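Local coordinates for SnoaL-like domain-containing protein (PDB 4LMI) that is of unknown function but carries a SnoaL-like domain of the NTF2 clan and is a putative ketosteroid isomerase, at residues L73-L85 with R91-G103. Residues are numbered along the deposited sequence; the frame is centred on the assembly and turned at random. Where two conformers were deposited one is given.
Sequences LADGPSAAVSVNL and RLVGVVFLEVVDG
V81 and V96 form one of four hydrogen-bonded pairs of an antiparallel beta hairpin in the curved sheet of this SnoaL-like, NTF2-clan fold; the strand axes of 78-85 and 91-101 run at 162°. Backbone bonds couple A79 with L98, V81 with V96, V83 with G94 and L85 with L92 in both directions, and V100 N adds a bond to P77 O (2.8 Å). CA-H...O contacts alternate with these bonds, the shortest from S82 CA to G94 O at 3.1 Å.

Apolar contacts divide between two faces. On that of A79, V81 and L98, helix 6-22 lies against the sheet, with F18 on V81. Farther along, L85 and L92 lie side by side, their CB atoms 4.0 Å apart. V83 CG2 rests 3.8 Å from G94 CA, where the glycine brings no side chain. The other face meets the second subunit, whose R71 makes a cation-pi contact with the F97 ring; A80 CB touches F97 CE1 obliquely at 3.7 Å.

The polar side-chain link is S78-E99. In the conformer described, one of two modelled for E99, the glutamate chain bends about its CB-CG bond (chi2 -65°), turning its carboxylate toward S78 on the neighbouring strand, where S78 OG donates to the syn lone pair of E99 OE1 at 2.7 Å.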
ATOM      1  N   LEU B  73      -5.482   2.346  -7.786  1.00 24.11           N
ATOM      2  CA  LEU B  73      -6.652   3.054  -7.274  1.00 23.11           C
ATOM      3  C   LEU B  73      -6.430   4.554  -7.348  1.00 21.73           C
ATOM      4  O   LEU B  73      -5.339   5.034  -7.042  1.00 21.76           O
ATOM      5  CB  LEU B  73      -6.953   2.641  -5.830  1.00 25.53           C
ATOM      6  CG  LEU B  73      -7.537   1.248  -5.576  1.00 25.51           C
ATOM      7  CD1 LEU B  73      -6.508   0.142  -5.783  1.00 27.47           C
ATOM      8  CD2 LEU B  73      -8.090   1.192  -4.158  1.00 26.71           C
ATOM      9  N   ALA B  74      -7.463   5.282  -7.767  1.00 20.40           N
ATOM     10  CA  ALA B  74      -7.445   6.747  -7.792  1.00 20.77           C
ATOM     11  C   ALA B  74      -8.650   7.278  -7.025  1.00 20.62           C
ATOM     12  O   ALA B  74      -9.754   6.743  -7.142  1.00 22.64           O
ATOM     13  CB  ALA B  74      -7.464   7.259  -9.228  1.00 22.59           C
ATOM     14  N   ASP B  75      -8.430   8.329  -6.242  1.00 21.54           N
ATOM     15  CA  ASP B  75      -9.457   8.904  -5.374  1.00 20.55           C
ATOM     16  C   ASP B  75      -9.097  10.372  -5.194  1.00 21.69           C
ATOM     17  O   ASP B  75      -8.204  10.703  -4.410  1.00 21.97           O
ATOM     18  CB  ASP B  75      -9.460   8.155  -4.031  1.00 20.34           C
ATOM     19  CG  ASP B  75     -10.465   8.709  -3.016  1.00 22.11           C
ATOM     20  OD1 ASP B  75     -11.277   9.610  -3.332  1.00 23.53           O
ATOM     21  OD2 ASP B  75     -10.439   8.214  -1.867  1.00 22.99           O
ATOM     22  N   GLY B  76      -9.772  11.251  -5.932  1.00 21.72           N
ATOM     23  CA  GLY B  76      -9.435  12.680  -5.902  1.00 21.84           C
ATOM     24  C   GLY B  76      -7.993  12.900  -6.348  1.00 20.24           C
ATOM     25  O   GLY B  76      -7.599  12.417  -7.412  1.00 22.88           O
ATOM     26  N   PRO B  77      -7.183  13.594  -5.525  1.00 19.11           N
ATOM     27  CA  PRO B  77      -5.789  13.856  -5.892  1.00 21.27           C
ATOM     28  C   PRO B  77      -4.853  12.688  -5.552  1.00 22.39           C
ATOM     29  O   PRO B  77      -3.643  12.786  -5.777  1.00 24.08           O
ATOM     30  CB  PRO B  77      -5.438  15.073  -5.027  1.00 23.35           C
ATOM     31  CG  PRO B  77      -6.242  14.864  -3.781  1.00 23.05           C
ATOM     32  CD  PRO B  77      -7.521  14.179  -4.212  1.00 21.43           C
ATOM     33  N   SER B  78      -5.408  11.595  -5.027  1.00 19.54           N
ATOM     34  CA  SER B  78      -4.601  10.523  -4.451  1.00 21.26           C
ATOM     35  C   SER B  78      -4.659   9.248  -5.273  1.00 22.12           C
ATOM     36  O   SER B  78      -5.719   8.886  -5.792  1.00 23.06           O
ATOM     37  CB  SER B  78      -5.069  10.216  -3.020  1.00 22.49           C
ATOM     38  OG  SER B  78      -5.116  11.396  -2.235  1.00 26.21           O
ATOM     39  N   ALA B  79      -3.519   8.566  -5.377  1.00 21.78           N
ATOM     40  CA  ALA B  79      -3.458   7.241  -5.992  1.00 20.75           C
ATOM     41  C   ALA B  79      -2.731   6.267  -5.074  1.00 21.13           C
ATOM     42  O   ALA B  79      -1.842   6.660  -4.315  1.00 21.48           O
ATOM     43  CB  ALA B  79      -2.763   7.303  -7.351  1.00 19.58           C
ATOM     44  N   ALA B  80      -3.134   5.000  -5.122  1.00 21.73           N
ATOM     45  CA  ALA B  80      -2.374   3.923  -4.487  1.00 20.93           C
ATOM     46  C   ALA B  80      -2.150   2.862  -5.547  1.00 22.99           C
ATOM     47  O   ALA B  80      -3.098   2.417  -6.204  1.00 22.52           O
ATOM     48  CB  ALA B  80      -3.123   3.346  -3.302  1.00 22.03           C
ATOM     49  N   VAL B  81      -0.895   2.469  -5.726  1.00 21.86           N
ATOM     50  CA  VAL B  81      -0.532   1.566  -6.806  1.00 22.61           C
ATOM     51  C   VAL B  81       0.333   0.459  -6.230  1.00 24.66           C
ATOM     52  O   VAL B  81       1.302   0.729  -5.515  1.00 25.81           O
ATOM     53  CB  VAL B  81       0.246   2.308  -7.917  1.00 22.94           C
ATOM     54  CG1 VAL B  81       0.562   1.377  -9.082  1.00 23.72           C
ATOM     55  CG2 VAL B  81      -0.519   3.540  -8.403  1.00 22.52           C
ATOM     56  N   SER B  82      -0.027  -0.788  -6.508  1.00 25.36           N
ATOM     57  CA  SER B  82       0.871  -1.886  -6.193  1.00 25.99           C
ATOM     58  C   SER B  82       1.531  -2.358  -7.474  1.00 26.72           C
ATOM     59  O   SER B  82       0.920  -2.327  -8.547  1.00 26.10           O
ATOM     60  CB  SER B  82       0.160  -3.037  -5.472  1.00 27.62           C
ATOM     61  OG  SER B  82      -0.858  -3.592  -6.278  1.00 27.15           O
ATOM     62  N   VAL B  83       2.793  -2.757  -7.353  1.00 28.11           N
ATOM     63  CA  VAL B  83       3.562  -3.271  -8.475  1.00 26.93           C
ATOM     64  C   VAL B  83       4.277  -4.560  -8.081  1.00 27.68           C
ATOM     65  O   VAL B  83       4.676  -4.737  -6.918  1.00 29.23           O
ATOM     66  CB  VAL B  83       4.603  -2.244  -9.006  1.00 26.88           C
ATOM     67  CG1 VAL B  83       3.922  -0.965  -9.484  1.00 28.44           C
ATOM     68  CG2 VAL B  83       5.658  -1.921  -7.947  1.00 26.93           C
ATOM     69  N   ASN B  84       4.404  -5.472  -9.042  1.00 27.61           N
ATOM     70  CA  ASN B  84       5.374  -6.549  -8.925  1.00 30.93           C
ATOM     71  C   ASN B  84       6.702  -6.066  -9.476  1.00 31.71           C
ATOM     72  O   ASN B  84       6.790  -5.641 -10.623  1.00 34.27           O
ATOM     73  CB  ASN B  84       4.906  -7.816  -9.646  1.00 31.96           C
ATOM     74  CG  ASN B  84       3.854  -8.578  -8.860  1.00 35.04           C
ATOM     75  OD1 ASN B  84       3.720  -8.414  -7.640  1.00 38.74           O
ATOM     76  ND2 ASN B  84       3.101  -9.419  -9.554  1.00 37.22           N
ATOM     77  N   LEU B  85       7.724  -6.106  -8.633  1.00 35.81           N
ATOM     78  CA  LEU B  85       9.057  -5.682  -9.016  1.00 36.46           C
ATOM     79  C   LEU B  85       9.996  -6.879  -9.081  1.00 40.54           C
ATOM     80  O   LEU B  85      10.030  -7.700  -8.163  1.00 46.13           O
ATOM     81  CB  LEU B  85       9.594  -4.655  -8.016  1.00 39.09           C
ATOM     82  CG  LEU B  85      11.012  -4.115  -8.225  1.00 40.37           C
ATOM     83  CD1 LEU B  85      11.089  -3.192  -9.429  1.00 43.39           C
ATOM     84  CD2 LEU B  85      11.506  -3.397  -6.981  1.00 46.39           C
ATOM     85  N   ARG B  91      12.305 -11.114  -6.310  1.00 45.11           N
ATOM     86  CA  ARG B  91      10.911 -10.787  -6.592  1.00 45.41           C
ATOM     87  C   ARG B  91      10.357 -10.015  -5.396  1.00 46.39           C
ATOM     88  O   ARG B  91      10.368 -10.508  -4.257  1.00 46.03           O
ATOM     89  CB  ARG B  91      10.100 -12.054  -6.879  1.00 48.41           C
ATOM     90  CG  ARG B  91      10.655 -12.898  -8.022  1.00 53.24           C
ATOM     91  CD  ARG B  91       9.927 -12.642  -9.331  1.00 63.81           C
ATOM     92  NE  ARG B  91       8.860 -13.620  -9.551  1.00 71.94           N
ATOM     93  CZ  ARG B  91       7.977 -13.569 -10.546  1.00 64.23           C
ATOM     94  NH1 ARG B  91       8.005 -12.586 -11.418  1.00 67.02           N
ATOM     95  NH2 ARG B  91       7.050 -14.514 -10.650  1.00 83.42           N
ATOM     96  N   LEU B  92       9.884  -8.803  -5.672  0.50 46.73           N
ATOM     97  CA  LEU B  92       9.453  -7.852  -4.654  0.50 45.30           C
ATOM     98  C   LEU B  92       8.074  -7.310  -4.985  0.50 36.97           C
ATOM     99  O   LEU B  92       7.604  -7.434  -6.115  0.50 36.47           O
ATOM    100  CB  LEU B  92      10.430  -6.678  -4.614  0.50 49.78           C
ATOM    101  CG  LEU B  92      11.654  -6.775  -3.713  0.50 49.93           C
ATOM    102  CD1 LEU B  92      12.899  -6.406  -4.496  0.50 46.90           C
ATOM    103  CD2 LEU B  92      11.484  -5.879  -2.497  0.50 51.51           C
ATOM    104  N   VAL B  93       7.434  -6.701  -3.993  1.00 33.79           N
ATOM    105  CA  VAL B  93       6.194  -5.962  -4.218  1.00 30.57           C
ATOM    106  C   VAL B  93       6.397  -4.524  -3.748  1.00 28.79           C
ATOM    107  O   VAL B  93       7.034  -4.272  -2.721  1.00 29.47           O
ATOM    108  CB  VAL B  93       4.976  -6.621  -3.530  1.00 34.22           C
ATOM    109  CG1 VAL B  93       3.757  -5.706  -3.558  1.00 37.08           C
ATOM    110  CG2 VAL B  93       4.645  -7.947  -4.201  1.00 32.49           C
ATOM    111  N   GLY B  94       5.896  -3.583  -4.534  1.00 27.28           N
ATOM    112  CA  GLY B  94       5.881  -2.190  -4.123  1.00 25.62           C
ATOM    113  C   GLY B  94       4.454  -1.734  -3.944  1.00 25.22           C
ATOM    114  O   GLY B  94       3.566  -2.169  -4.671  1.00 25.84           O
ATOM    115  N   VAL B  95       4.234  -0.887  -2.948  1.00 24.46           N
ATOM    116  CA  VAL B  95       2.963  -0.211  -2.789  1.00 23.74           C
ATOM    117  C   VAL B  95       3.324   1.255  -2.673  1.00 22.95           C
ATOM    118  O   VAL B  95       4.070   1.648  -1.776  1.00 24.47           O
ATOM    119  CB  VAL B  95       2.172  -0.665  -1.547  1.00 24.39           C
ATOM    120  CG1 VAL B  95       0.850   0.086  -1.483  1.00 29.63           C
ATOM    121  CG2 VAL B  95       1.920  -2.169  -1.575  1.00 26.10           C
ATOM    122  N   VAL B  96       2.800   2.047  -3.600  1.00 22.95           N
ATOM    123  CA  VAL B  96       3.195   3.442  -3.750  1.00 21.58           C
ATOM    124  C   VAL B  96       1.975   4.348  -3.629  1.00 21.69           C
ATOM    125  O   VAL B  96       0.972   4.137  -4.315  1.00 21.93           O
ATOM    126  CB  VAL B  96       3.867   3.680  -5.122  1.00 21.05           C
ATOM    127  CG1 VAL B  96       4.253   5.145  -5.290  1.00 20.53           C
ATOM    128  CG2 VAL B  96       5.095   2.793  -5.286  1.00 22.42           C
ATOM    129  N   PHE B  97       2.066   5.356  -2.764  1.00 20.27           N
ATOM    130  CA  PHE B  97       1.022   6.371  -2.666  1.00 21.42           C
ATOM    131  C   PHE B  97       1.474   7.630  -3.374  1.00 21.79           C
ATOM    132  O   PHE B  97       2.575   8.126  -3.126  1.00 21.93           O
ATOM    133  CB  PHE B  97       0.669   6.678  -1.212  1.00 20.64           C
ATOM    134  CG  PHE B  97       0.012   5.526  -0.499  1.00 22.64           C
ATOM    135  CD1 PHE B  97      -1.361   5.314  -0.606  1.00 21.36           C
ATOM    136  CD2 PHE B  97       0.767   4.648   0.272  1.00 23.70           C
ATOM    137  CE1 PHE B  97      -1.966   4.251   0.047  1.00 23.01           C
ATOM    138  CE2 PHE B  97       0.166   3.580   0.931  1.00 26.62           C
ATOM    139  CZ  PHE B  97      -1.201   3.380   0.817  1.00 25.34           C
ATOM    140  N   LEU B  98       0.617   8.129  -4.260  1.00 21.93           N
ATOM    141  CA  LEU B  98       0.889   9.360  -4.981  1.00 21.47           C
ATOM    142  C   LEU B  98      -0.103  10.442  -4.590  1.00 20.41           C
ATOM    143  O   LEU B  98      -1.265  10.155  -4.293  1.00 21.41           O
ATOM    144  CB  LEU B  98       0.802   9.134  -6.495  1.00 19.35           C
ATOM    145  CG  LEU B  98       1.652   8.032  -7.137  1.00 19.90           C
ATOM    146  CD1 LEU B  98       1.310   7.933  -8.619  1.00 25.45           C
ATOM    147  CD2 LEU B  98       3.134   8.299  -6.952  1.00 20.42           C
ATOM    148  N   GLU B  99       0.365  11.686  -4.576  0.50 19.95           N
ATOM    149  CA  GLU B  99      -0.524  12.832  -4.433  0.50 20.61           C
ATOM    150  C   GLU B  99      -0.260  13.757  -5.609  0.50 21.15           C
ATOM    151  O   GLU B  99       0.897  13.999  -5.971  0.50 21.49           O
ATOM    152  CB  GLU B  99      -0.299  13.557  -3.101  0.50 22.03           C
ATOM    153  CG  GLU B  99      -0.426  12.666  -1.870  0.50 22.36           C
ATOM    154  CD  GLU B  99      -1.826  12.113  -1.673  0.50 23.67           C
ATOM    155  OE1 GLU B  99      -2.783  12.653  -2.264  0.50 21.86           O
ATOM    156  OE2 GLU B  99      -1.974  11.134  -0.916  0.50 26.42           O
ATOM    157  N   VAL B 100      -1.340  14.250  -6.207  1.00 22.06           N
ATOM    158  CA  VAL B 100      -1.282  15.083  -7.406  1.00 22.75           C
ATOM    159  C   VAL B 100      -1.745  16.499  -7.071  1.00 24.06           C
ATOM    160  O   VAL B 100      -2.771  16.681  -6.415  1.00 26.03           O
ATOM    161  CB  VAL B 100      -2.201  14.507  -8.508  1.00 25.52           C
ATOM    162  CG1 VAL B 100      -2.190  15.382  -9.761  1.00 23.54           C
ATOM    163  CG2 VAL B 100      -1.810  13.070  -8.828  1.00 25.60           C
ATOM    164  N   VAL B 101      -0.976  17.490  -7.512  1.00 24.82           N
ATOM    165  CA  VAL B 101      -1.342  18.901  -7.378  1.00 28.14           C
ATOM    166  C   VAL B 101      -1.149  19.562  -8.738  1.00 29.76           C
ATOM    167  O   VAL B 101      -0.084  19.427  -9.339  1.00 26.17           O
ATOM    168  CB  VAL B 101      -0.474  19.631  -6.325  1.00 28.59           C
ATOM    169  CG1 VAL B 101      -0.829  21.112  -6.264  1.00 31.34           C
ATOM    170  CG2 VAL B 101      -0.628  19.001  -4.948  1.00 28.04           C
ATOM    171  N   ASP B 102      -2.184  20.257  -9.226  1.00 34.08           N
ATOM    172  CA  ASP B 102      -2.138  20.965 -10.515  1.00 33.69           C
ATOM    173  C   ASP B 102      -1.664  20.073 -11.675  1.00 31.11           C
ATOM    174  O   ASP B 102      -0.873  20.504 -12.518  1.00 32.80           O
ATOM    175  CB  ASP B 102      -1.252  22.223 -10.425  1.00 38.16           C
ATOM    176  CG  ASP B 102      -1.738  23.227  -9.383  1.00 48.72           C
ATOM    177  OD1 ASP B 102      -2.961  23.316  -9.132  1.00 54.35           O
ATOM    178  OD2 ASP B 102      -0.884  23.946  -8.818  1.00 54.84           O
ATOM    179  N   GLY B 103      -2.138  18.829 -11.700  1.00 31.66           N
ATOM    180  CA  GLY B 103      -1.819  17.887 -12.776  1.00 30.07           C
ATOM    181  C   GLY B 103      -0.403  17.330 -12.775  1.00 27.44           C
ATOM    182  O   GLY B 103       0.046  16.752 -13.772  1.00 28.18           O
TER